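Ton_1535 (Thermococcus onnurineus, PDB 3ZPJ) is of unknown function and folds as an alpha-solenoid whose regular course of paired helices is interrupted by a left-handed helical turn. Local coordinates at residues 174-185 against 200-211; 211-219 against 230-238. All coordinates share one frame; numbering follows the deposited sequence.

Contacts 1 and 2 follow one another along the chain: the first pairs helix 174-190 with helix 194-209, the second pairs the turn and start of helix 216-223 with helix 227-237. Their centres lie about 16 Å apart, and Tyr211 belongs to both. Two probable hydrogen bonds tie them directly: Tyr181 OH lies 2.7 Å from Arg219 NH2, and Ser174 N lies 3.1 Å from Gly214 O. Ser174 OG also packs against Arg219 CD. Gly214 and Arg219 are thus joined to helix 174-190, at its first residue and at Tyr181, as the chain passes from one helical pair to the next. No ligand or active site is known for either contact.

Contact 1 (174-185 against 200-211); sequences SNEAMDFYKMAF and VEKKIELAKTVY
Tyr181 of helix 174-190 enters a hollow on helix 194-209 lined by Val200, Lys203, Ile204 and Ala207. Lys203 crosses the ring at about a right angle and lays CB over one face, 4.2 Å from the ring centroid, a CH-pi contact. Ala207 CB meets the edge of the same ring. At the root of the side chain, Tyr181 CB touches Ile204 CG1 at 3.6 Å. The polar ends leave the interface: Tyr181 OH bonds to Asp170 and Arg219, while Lys203 NZ makes salt bridges with Glu166 and Asp170.

Ile204 returns the insertion, seated among Met178, Tyr181, Lys182 and Phe185, and this reciprocity is knobs-into-holes packing. The segment axes run nearly antiparallel, 157° between their directions, and approach to 9.4 Å, as expected of a helical hairpin in an alpha-solenoid.

Met178 has CG anti to the backbone N (chi1 -153°) and then bends at chi2 and chi3, which brings CE within 3.7 Å of Ala207 CB. From there CE also reaches Lys208 CG and the edge of the Tyr211 ring. Beyond Ile204, Phe185 CB rests on Val200 CG1 at 3.9 Å. Its ring lies beside the Glu201 side chain, both pointing the same way, with ring and carboxylate planes 89° apart.

Where helix 174-190 starts, Ser174 OG lies within hydrogen-bonding distance of two carbonyl oxygens, 2.9 Å from Val210 O and 3.1 Å from Ala207 O. Both acceptors lie where helix 194-209 is ending, since Val210 already leaves helical torsions. Alongside, the Tyr211 ring packs obliquely against the CB atoms of Ser174 and Asn175.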
loop_
_atom_site.group_PDB
_atom_site.type_symbol
_atom_site.label_atom_id
_atom_site.label_comp_id
_atom_site.label_asym_id
_atom_site.label_seq_id
_atom_site.Cartn_x
_atom_site.Cartn_y
_atom_site.Cartn_z
ATOM N N SER A 174 1.292 -3.883 -1.053
ATOM C CA SER A 174 2.661 -3.490 -1.401
ATOM C C SER A 174 2.932 -3.430 -2.905
ATOM O O SER A 174 3.527 -2.466 -3.381
ATOM C CB SER A 174 3.712 -4.403 -0.727
ATOM O OG SER A 174 3.810 -4.179 0.678
ATOM N N ASN A 175 2.511 -4.441 -3.661
ATOM C CA ASN A 175 2.873 -4.448 -5.080
ATOM C C ASN A 175 2.211 -3.289 -5.816
ATOM O O ASN A 175 2.796 -2.694 -6.710
ATOM C CB ASN A 175 2.550 -5.781 -5.757
ATOM C CG ASN A 175 1.080 -6.097 -5.731
ATOM O OD1 ASN A 175 0.379 -5.766 -4.780
ATOM N ND2 ASN A 175 0.599 -6.731 -6.781
ATOM N N GLU A 176 0.998 -2.952 -5.409
ATOM C CA GLU A 176 0.299 -1.847 -6.036
ATOM C C GLU A 176 0.719 -0.516 -5.432
ATOM O O GLU A 176 0.759 0.489 -6.129
ATOM C CB GLU A 176 -1.213 -2.061 -5.960
ATOM C CG GLU A 176 -1.674 -3.280 -6.766
ATOM C CD GLU A 176 -3.113 -3.683 -6.453
ATOM O OE1 GLU A 176 -3.747 -3.036 -5.580
ATOM O OE2 GLU A 176 -3.607 -4.652 -7.078
ATOM N N ALA A 177 1.080 -0.521 -4.152
ATOM C CA ALA A 177 1.387 0.723 -3.446
ATOM C C ALA A 177 2.692 1.376 -3.885
ATOM O O ALA A 177 2.859 2.596 -3.780
ATOM C CB ALA A 177 1.397 0.489 -1.937
ATOM N N MET A 178 3.610 0.566 -4.398
ATOM C CA MET A 178 4.971 1.030 -4.635
ATOM C C MET A 178 5.062 2.263 -5.553
ATOM O O MET A 178 5.749 3.228 -5.233
ATOM C CB MET A 178 5.876 -0.122 -5.138
ATOM C CG MET A 178 7.350 0.085 -4.774
ATOM S SD MET A 178 7.680 -0.093 -2.985
ATOM C CE MET A 178 7.264 -1.838 -2.847
ATOM N N ASP A 179 4.354 2.250 -6.672
ATOM C CA ASP A 179 4.433 3.368 -7.615
ATOM C C ASP A 179 3.927 4.707 -7.036
ATOM O O ASP A 179 4.455 5.767 -7.355
ATOM C CB ASP A 179 3.687 3.012 -8.882
ATOM C CG ASP A 179 4.488 2.091 -9.788
ATOM O OD1 ASP A 179 5.729 2.093 -9.667
ATOM O OD2 ASP A 179 3.876 1.382 -10.622
ATOM N N PHE A 180 2.922 4.634 -6.172
ATOM C CA PHE A 180 2.354 5.805 -5.517
ATOM C C PHE A 180 3.366 6.390 -4.548
ATOM O O PHE A 180 3.573 7.605 -4.491
ATOM C CB PHE A 180 1.066 5.424 -4.775
ATOM C CG PHE A 180 -0.028 4.945 -5.690
ATOM C CD1 PHE A 180 -0.049 3.632 -6.139
ATOM C CD2 PHE A 180 -1.008 5.820 -6.138
ATOM C CE1 PHE A 180 -1.030 3.192 -7.008
ATOM C CE2 PHE A 180 -1.993 5.387 -7.008
ATOM C CZ PHE A 180 -2.013 4.065 -7.440
ATOM N N TYR A 181 3.999 5.515 -3.783
ATOM C CA TYR A 181 5.015 5.940 -2.840
ATOM C C TYR A 181 6.239 6.582 -3.515
ATOM O O TYR A 181 6.781 7.571 -3.020
ATOM C CB TYR A 181 5.485 4.755 -2.015
ATOM C CG TYR A 181 4.558 4.287 -0.932
ATOM C CD1 TYR A 181 3.652 5.140 -0.314
ATOM C CD2 TYR A 181 4.617 2.963 -0.495
ATOM C CE1 TYR A 181 2.792 4.659 0.718
ATOM C CE2 TYR A 181 3.794 2.490 0.510
ATOM C CZ TYR A 181 2.887 3.321 1.113
ATOM O OH TYR A 181 2.106 2.781 2.119
ATOM N N LYS A 182 6.675 6.027 -4.636
ATOM C CA LYS A 182 7.828 6.591 -5.333
ATOM C C LYS A 182 7.531 8.010 -5.816
ATOM O O LYS A 182 8.384 8.890 -5.695
ATOM C CB LYS A 182 8.232 5.733 -6.529
ATOM C CG LYS A 182 8.369 4.267 -6.250
ATOM C CD LYS A 182 9.713 3.885 -5.701
ATOM C CE LYS A 182 9.928 2.396 -5.907
ATOM N NZ LYS A 182 9.633 2.037 -7.323
ATOM N N MET A 183 6.325 8.229 -6.352
ATOM C CA MET A 183 5.926 9.562 -6.858
ATOM C C MET A 183 5.839 10.562 -5.702
ATOM O O MET A 183 6.386 11.669 -5.778
ATOM C CB MET A 183 4.611 9.521 -7.659
ATOM C CG MET A 183 4.487 10.657 -8.687
ATOM S SD MET A 183 3.042 10.709 -9.774
ATOM C CE MET A 183 2.778 8.996 -9.997
ATOM N N ALA A 184 5.238 10.137 -4.599
ATOM C CA ALA A 184 5.126 11.000 -3.432
ATOM C C ALA A 184 6.514 11.397 -2.919
ATOM O O ALA A 184 6.775 12.587 -2.671
ATOM C CB ALA A 184 4.288 10.336 -2.331
ATOM N N PHE A 185 7.412 10.414 -2.797
ATOM C CA PHE A 185 8.749 10.693 -2.282
ATOM C C PHE A 185 9.454 11.661 -3.193
ATOM O O PHE A 185 10.103 12.606 -2.741
ATOM C CB PHE A 185 9.637 9.443 -2.181
ATOM C CG PHE A 185 11.075 9.772 -1.860
ATOM C CD1 PHE A 185 11.469 9.998 -0.550
ATOM C CD2 PHE A 185 12.024 9.905 -2.870
ATOM C CE1 PHE A 185 12.797 10.316 -0.233
ATOM C CE2 PHE A 185 13.347 10.240 -2.569
ATOM C CZ PHE A 185 13.736 10.439 -1.247
ATOM N N VAL A 200 7.945 8.660 3.987
ATOM C CA VAL A 200 7.627 7.903 2.789
ATOM C C VAL A 200 8.783 6.979 2.398
ATOM O O VAL A 200 8.559 5.882 1.895
ATOM C CB VAL A 200 7.224 8.798 1.586
ATOM C CG1 VAL A 200 6.991 7.936 0.325
ATOM C CG2 VAL A 200 5.975 9.578 1.902
ATOM N N GLU A 201 10.011 7.447 2.581
ATOM C CA GLU A 201 11.164 6.603 2.343
ATOM C C GLU A 201 11.039 5.331 3.218
ATOM O O GLU A 201 11.215 4.219 2.738
ATOM C CB GLU A 201 12.436 7.392 2.655
ATOM C CG GLU A 201 13.734 6.596 2.696
ATOM C CD GLU A 201 14.942 7.525 2.838
ATOM O OE1 GLU A 201 14.759 8.757 2.710
ATOM O OE2 GLU A 201 16.066 7.041 3.074
ATOM N N LYS A 202 10.679 5.524 4.486
ATOM C CA LYS A 202 10.455 4.415 5.401
ATOM C C LYS A 202 9.291 3.518 4.948
ATOM O O LYS A 202 9.399 2.300 5.020
ATOM C CB LYS A 202 10.248 4.932 6.826
ATOM C CG LYS A 202 10.153 3.853 7.867
ATOM C CD LYS A 202 10.158 4.455 9.249
ATOM C CE LYS A 202 9.685 3.465 10.283
ATOM N NZ LYS A 202 9.442 4.143 11.588
ATOM N N LYS A 203 8.205 4.101 4.440
ATOM C CA LYS A 203 7.083 3.268 3.957
ATOM C C LYS A 203 7.474 2.440 2.729
ATOM O O LYS A 203 6.860 1.410 2.424
ATOM C CB LYS A 203 5.831 4.113 3.661
ATOM C CG LYS A 203 5.219 4.771 4.898
ATOM C CD LYS A 203 4.007 5.614 4.550
ATOM C CE LYS A 203 3.223 6.066 5.777
ATOM N NZ LYS A 203 2.188 7.124 5.443
ATOM N N ILE A 204 8.504 2.887 2.022
ATOM C CA ILE A 204 8.979 2.150 0.855
ATOM C C ILE A 204 9.833 0.947 1.269
ATOM O O ILE A 204 9.668 -0.146 0.716
ATOM C CB ILE A 204 9.756 3.061 -0.101
ATOM C CG1 ILE A 204 8.788 4.035 -0.790
ATOM C CG2 ILE A 204 10.506 2.224 -1.132
ATOM C CD1 ILE A 204 9.474 5.200 -1.516
ATOM N N GLU A 205 10.717 1.129 2.256
ATOM C CA GLU A 205 11.498 -0.010 2.767
ATOM C C GLU A 205 10.535 -1.032 3.352
ATOM O O GLU A 205 10.688 -2.222 3.157
ATOM C CB GLU A 205 12.485 0.394 3.865
ATOM C CG GLU A 205 13.548 1.408 3.486
ATOM C CD GLU A 205 14.470 1.739 4.671
ATOM O OE1 GLU A 205 14.839 0.806 5.422
ATOM O OE2 GLU A 205 14.805 2.932 4.864
ATOM N N LEU A 206 9.527 -0.547 4.065
ATOM C CA LEU A 206 8.552 -1.428 4.667
ATOM C C LEU A 206 7.772 -2.166 3.581
ATOM O O LEU A 206 7.694 -3.383 3.605
ATOM C CB LEU A 206 7.625 -0.646 5.602
ATOM C CG LEU A 206 6.397 -1.371 6.161
ATOM C CD1 LEU A 206 6.741 -2.728 6.742
ATOM C CD2 LEU A 206 5.777 -0.496 7.244
ATOM N N ALA A 207 7.213 -1.441 2.616
ATOM C CA ALA A 207 6.483 -2.124 1.557
ATOM C C ALA A 207 7.376 -3.142 0.830
ATOM O O ALA A 207 6.912 -4.208 0.443
ATOM C CB ALA A 207 5.886 -1.130 0.558
ATOM N N LYS A 208 8.651 -2.803 0.652
ATOM C CA LYS A 208 9.591 -3.691 -0.031
ATOM C C LYS A 208 9.930 -4.913 0.805
ATOM O O LYS A 208 10.106 -5.998 0.269
ATOM C CB LYS A 208 10.889 -2.957 -0.392
ATOM C CG LYS A 208 10.891 -2.338 -1.767
ATOM C CD LYS A 208 12.103 -1.433 -1.962
ATOM C CE LYS A 208 11.947 -0.578 -3.218
ATOM N NZ LYS A 208 13.020 0.474 -3.335
ATOM N N THR A 209 10.023 -4.729 2.117
ATOM C CA THR A 209 10.426 -5.796 3.025
ATOM C C THR A 209 9.265 -6.754 3.256
ATOM O O THR A 209 9.422 -7.974 3.183
ATOM C CB THR A 209 10.841 -5.239 4.391
ATOM O OG1 THR A 209 11.804 -4.186 4.217
ATOM C CG2 THR A 209 11.432 -6.354 5.260
ATOM N N VAL A 210 8.102 -6.198 3.561
ATOM C CA VAL A 210 6.905 -7.006 3.783
ATOM C C VAL A 210 6.021 -6.859 2.541
ATOM O O VAL A 210 5.149 -5.982 2.476
ATOM C CB VAL A 210 6.159 -6.534 5.033
ATOM C CG1 VAL A 210 5.053 -7.505 5.377
ATOM C CG2 VAL A 210 7.116 -6.427 6.204
ATOM N N TYR A 211 6.275 -7.723 1.561
ATOM C CA TYR A 211 5.778 -7.562 0.206
ATOM C C TYR A 211 4.641 -8.523 -0.090
ATOM O O TYR A 211 3.547 -8.099 -0.449
ATOM C CB TYR A 211 6.915 -7.813 -0.790
ATOM C CG TYR A 211 6.598 -7.394 -2.208
ATOM C CD1 TYR A 211 6.788 -6.082 -2.613
ATOM C CD2 TYR A 211 6.127 -8.316 -3.152
ATOM C CE1 TYR A 211 6.516 -5.689 -3.909
ATOM C CE2 TYR A 211 5.846 -7.925 -4.463
ATOM C CZ TYR A 211 6.046 -6.598 -4.820
ATOM O OH TYR A 211 5.776 -6.158 -6.089
#

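Contact 2 (211-219 against 230-238); sequences YDVGLPQIR and ALAIIKKKY
Val213 places CG1 over one face of the Tyr238 ring, 4.0 Å from its centroid and 21° off the normal, offset toward the rim: a CH-pi contact. Its other methyl, CG2, meets Ile234 CD1 at 4.0 Å, the two side chains crossing at about a right angle. The valine thus fits between the tyrosine ring and the isoleucine. Leu215, at the N-cap position of helix 216-223, approaches Tyr238 from the opposite direction; its CG and both methyls gather round the phenolic OH, with CG 3.7 Å from it. Leu215 CD1 also rests on the aliphatic chain of Lys237, at CD.

Within the first turn of the helix, Ile218 fills the next hollow. With CG1 anti to its carbonyl carbon (chi1 -78°), CD1 lies between Ile233 and Ile234, 3.9 Å from Ile233 CG2 and 4.0 Å from Ile234 CG1. Ala230, whose small CB lies 4.3 Å from Ile218 CG2, is consistent with a close backbone approach: the CA atoms of Ile218 and Ala230 are 5.1 Å apart. A leucine in place of Tyr238, lacking the ring and hydroxyl, would probably leave a gap beside Val213 CG1 and Leu215 where the aromatic face and OH had packed.

The loop that presents Val213 is a type I turn from Tyr211 to Gly214, overlapping an inverse gamma turn centred on Gly214, in which Leu215 N bonds to Val213 O. No hydrogen bond crosses between 211-219 and 230-238, so the fit of this short helical pair within the solenoid rests on van der Waals and CH-pi contacts, and its specificity probably comes from shape.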
loop_
_atom_site.group_PDB
_atom_site.type_symbol
_atom_site.label_atom_id
_atom_site.label_comp_id
_atom_site.label_asym_id
_atom_site.label_seq_id
_atom_site.Cartn_x
_atom_site.Cartn_y
_atom_site.Cartn_z
ATOM N N TYR A 211 6.275 -7.723 1.561
ATOM C CA TYR A 211 5.778 -7.562 0.206
ATOM C C TYR A 211 4.641 -8.523 -0.090
ATOM O O TYR A 211 3.547 -8.099 -0.449
ATOM C CB TYR A 211 6.915 -7.813 -0.790
ATOM C CG TYR A 211 6.598 -7.394 -2.208
ATOM C CD1 TYR A 211 6.788 -6.082 -2.613
ATOM C CD2 TYR A 211 6.127 -8.316 -3.152
ATOM C CE1 TYR A 211 6.516 -5.689 -3.909
ATOM C CE2 TYR A 211 5.846 -7.925 -4.463
ATOM C CZ TYR A 211 6.046 -6.598 -4.820
ATOM O OH TYR A 211 5.776 -6.158 -6.089
ATOM N N ASP A 212 4.909 -9.819 0.045
ATOM C CA ASP A 212 3.915 -10.843 -0.268
ATOM C C ASP A 212 2.706 -10.734 0.651
ATOM O O ASP A 212 1.566 -10.823 0.198
ATOM C CB ASP A 212 4.530 -12.242 -0.176
ATOM C CG ASP A 212 5.652 -12.469 -1.196
ATOM O OD1 ASP A 212 6.727 -11.840 -1.059
ATOM O OD2 ASP A 212 5.467 -13.287 -2.125
ATOM N N VAL A 213 2.952 -10.537 1.943
ATOM C CA VAL A 213 1.848 -10.337 2.873
ATOM C C VAL A 213 1.632 -8.861 3.205
ATOM O O VAL A 213 1.016 -8.538 4.213
ATOM C CB VAL A 213 2.044 -11.102 4.199
ATOM C CG1 VAL A 213 2.172 -12.605 3.956
ATOM C CG2 VAL A 213 3.250 -10.565 4.933
ATOM N N GLY A 214 2.111 -7.965 2.353
ATOM C CA GLY A 214 1.967 -6.545 2.621
ATOM C C GLY A 214 0.572 -5.954 2.463
ATOM O O GLY A 214 0.378 -4.999 1.712
ATOM N N LEU A 215 -0.409 -6.532 3.147
ATOM C CA LEU A 215 -1.743 -5.957 3.173
ATOM C C LEU A 215 -1.672 -4.606 3.862
ATOM O O LEU A 215 -0.906 -4.425 4.806
ATOM C CB LEU A 215 -2.726 -6.868 3.903
ATOM C CG LEU A 215 -2.944 -8.206 3.193
ATOM C CD1 LEU A 215 -4.012 -9.009 3.915
ATOM C CD2 LEU A 215 -3.296 -8.033 1.706
ATOM N N PRO A 216 -2.479 -3.649 3.390
ATOM C CA PRO A 216 -2.376 -2.279 3.907
ATOM C C PRO A 216 -2.539 -2.206 5.425
ATOM O O PRO A 216 -1.842 -1.414 6.052
ATOM C CB PRO A 216 -3.485 -1.515 3.156
ATOM C CG PRO A 216 -4.360 -2.565 2.541
ATOM C CD PRO A 216 -3.520 -3.800 2.358
ATOM N N GLN A 217 -3.380 -3.052 6.015
ATOM C CA GLN A 217 -3.594 -3.014 7.468
ATOM C C GLN A 217 -2.411 -3.635 8.230
ATOM O O GLN A 217 -2.166 -3.321 9.401
ATOM C CB GLN A 217 -4.909 -3.706 7.852
ATOM C CG GLN A 217 -4.957 -5.193 7.535
ATOM C CD GLN A 217 -5.554 -5.518 6.162
ATOM O OE1 GLN A 217 -5.329 -4.813 5.159
ATOM N NE2 GLN A 217 -6.314 -6.609 6.113
ATOM N N ILE A 218 -1.685 -4.512 7.545
ATOM C CA ILE A 218 -0.471 -5.111 8.077
ATOM C C ILE A 218 0.661 -4.078 8.051
ATOM O O ILE A 218 1.354 -3.893 9.047
ATOM C CB ILE A 218 -0.089 -6.417 7.295
ATOM C CG1 ILE A 218 -0.973 -7.583 7.746
ATOM C CG2 ILE A 218 1.362 -6.787 7.497
ATOM C CD1 ILE A 218 -1.137 -8.664 6.696
ATOM N N ARG A 219 0.850 -3.399 6.922
ATOM C CA ARG A 219 1.902 -2.388 6.857
ATOM C C ARG A 219 1.627 -1.294 7.875
ATOM O O ARG A 219 2.554 -0.856 8.572
ATOM C CB ARG A 219 2.081 -1.827 5.445
ATOM C CG ARG A 219 2.430 -2.897 4.412
ATOM C CD ARG A 219 3.170 -2.305 3.227
ATOM N NE ARG A 219 2.593 -1.027 2.817
ATOM C CZ ARG A 219 1.456 -0.908 2.138
ATOM N NH1 ARG A 219 0.772 -2.004 1.813
ATOM N NH2 ARG A 219 0.995 0.300 1.791
ATOM N N ALA A 230 -0.024 -7.473 13.771
ATOM C CA ALA A 230 0.209 -7.793 12.364
ATOM C C ALA A 230 0.469 -9.297 12.173
ATOM O O ALA A 230 -0.050 -9.928 11.255
ATOM C CB ALA A 230 1.388 -6.992 11.841
ATOM N N LEU A 231 1.292 -9.857 13.045
ATOM C CA LEU A 231 1.544 -11.286 13.040
ATOM C C LEU A 231 0.239 -12.046 13.200
ATOM O O LEU A 231 0.024 -13.068 12.548
ATOM C CB LEU A 231 2.493 -11.627 14.168
ATOM C CG LEU A 231 3.909 -11.211 13.810
ATOM C CD1 LEU A 231 4.825 -11.437 15.004
ATOM C CD2 LEU A 231 4.375 -12.004 12.585
ATOM N N ALA A 232 -0.637 -11.527 14.055
ATOM C CA ALA A 232 -1.942 -12.135 14.270
ATOM C C ALA A 232 -2.740 -12.175 12.974
ATOM O O ALA A 232 -3.363 -13.185 12.664
ATOM C CB ALA A 232 -2.712 -11.396 15.350
ATOM N N ILE A 233 -2.711 -11.085 12.206
ATOM C CA ILE A 233 -3.454 -11.052 10.950
ATOM C C ILE A 233 -2.909 -12.088 9.989
ATOM O O ILE A 233 -3.664 -12.791 9.314
ATOM C CB ILE A 233 -3.385 -9.674 10.277
ATOM C CG1 ILE A 233 -4.018 -8.619 11.186
ATOM C CG2 ILE A 233 -4.088 -9.716 8.942
ATOM C CD1 ILE A 233 -3.698 -7.186 10.776
ATOM N N ILE A 234 -1.585 -12.185 9.950
ATOM C CA ILE A 234 -0.909 -13.144 9.089
ATOM C C ILE A 234 -1.313 -14.608 9.376
ATOM O O ILE A 234 -1.538 -15.374 8.440
ATOM C CB ILE A 234 0.620 -12.932 9.123
ATOM C CG1 ILE A 234 0.956 -11.529 8.611
ATOM C CG2 ILE A 234 1.325 -13.965 8.277
ATOM C CD1 ILE A 234 2.403 -11.151 8.777
ATOM N N LYS A 235 -1.450 -14.975 10.653
ATOM C CA LYS A 235 -1.914 -16.319 11.014
ATOM C C LYS A 235 -3.356 -16.550 10.577
ATOM O O LYS A 235 -3.727 -17.651 10.181
ATOM C CB LYS A 235 -1.850 -16.537 12.520
ATOM C CG LYS A 235 -0.474 -16.726 13.089
ATOM C CD LYS A 235 -0.585 -17.089 14.568
ATOM C CE LYS A 235 0.775 -17.114 15.249
ATOM N NZ LYS A 235 1.485 -15.796 15.216
ATOM N N LYS A 236 -4.173 -15.511 10.678
ATOM C CA LYS A 236 -5.566 -15.624 10.289
ATOM C C LYS A 236 -5.692 -15.761 8.774
ATOM O O LYS A 236 -6.402 -16.631 8.280
ATOM C CB LYS A 236 -6.358 -14.410 10.782
ATOM C CG LYS A 236 -7.754 -14.276 10.173
ATOM C CD LYS A 236 -8.250 -12.825 10.227
ATOM C CE LYS A 236 -9.470 -12.591 9.328
ATOM N NZ LYS A 236 -9.889 -11.154 9.307
ATOM N N LYS A 237 -4.983 -14.916 8.038
ATOM C CA LYS A 237 -5.202 -14.802 6.601
ATOM C C LYS A 237 -4.314 -15.682 5.712
ATOM O O LYS A 237 -4.511 -15.732 4.494
ATOM C CB LYS A 237 -5.083 -13.335 6.163
ATOM C CG LYS A 237 -6.269 -12.467 6.583
ATOM C CD LYS A 237 -6.449 -11.264 5.657
ATOM C CE LYS A 237 -7.519 -10.312 6.170
ATOM N NZ LYS A 237 -8.890 -10.893 6.112
ATOM N N TYR A 238 -3.340 -16.366 6.304
ATOM C CA TYR A 238 -2.401 -17.170 5.523
ATOM C C TYR A 238 -2.014 -18.444 6.264
ATOM O O TYR A 238 -2.027 -18.477 7.496
ATOM C CB TYR A 238 -1.124 -16.367 5.218
ATOM C CG TYR A 238 -1.341 -15.094 4.426
ATOM C CD1 TYR A 238 -1.579 -15.132 3.057
ATOM C CD2 TYR A 238 -1.305 -13.847 5.047
ATOM C CE1 TYR A 238 -1.779 -13.962 2.328
ATOM C CE2 TYR A 238 -1.505 -12.677 4.327
ATOM C CZ TYR A 238 -1.742 -12.746 2.968
ATOM O OH TYR A 238 -1.938 -11.593 2.243
#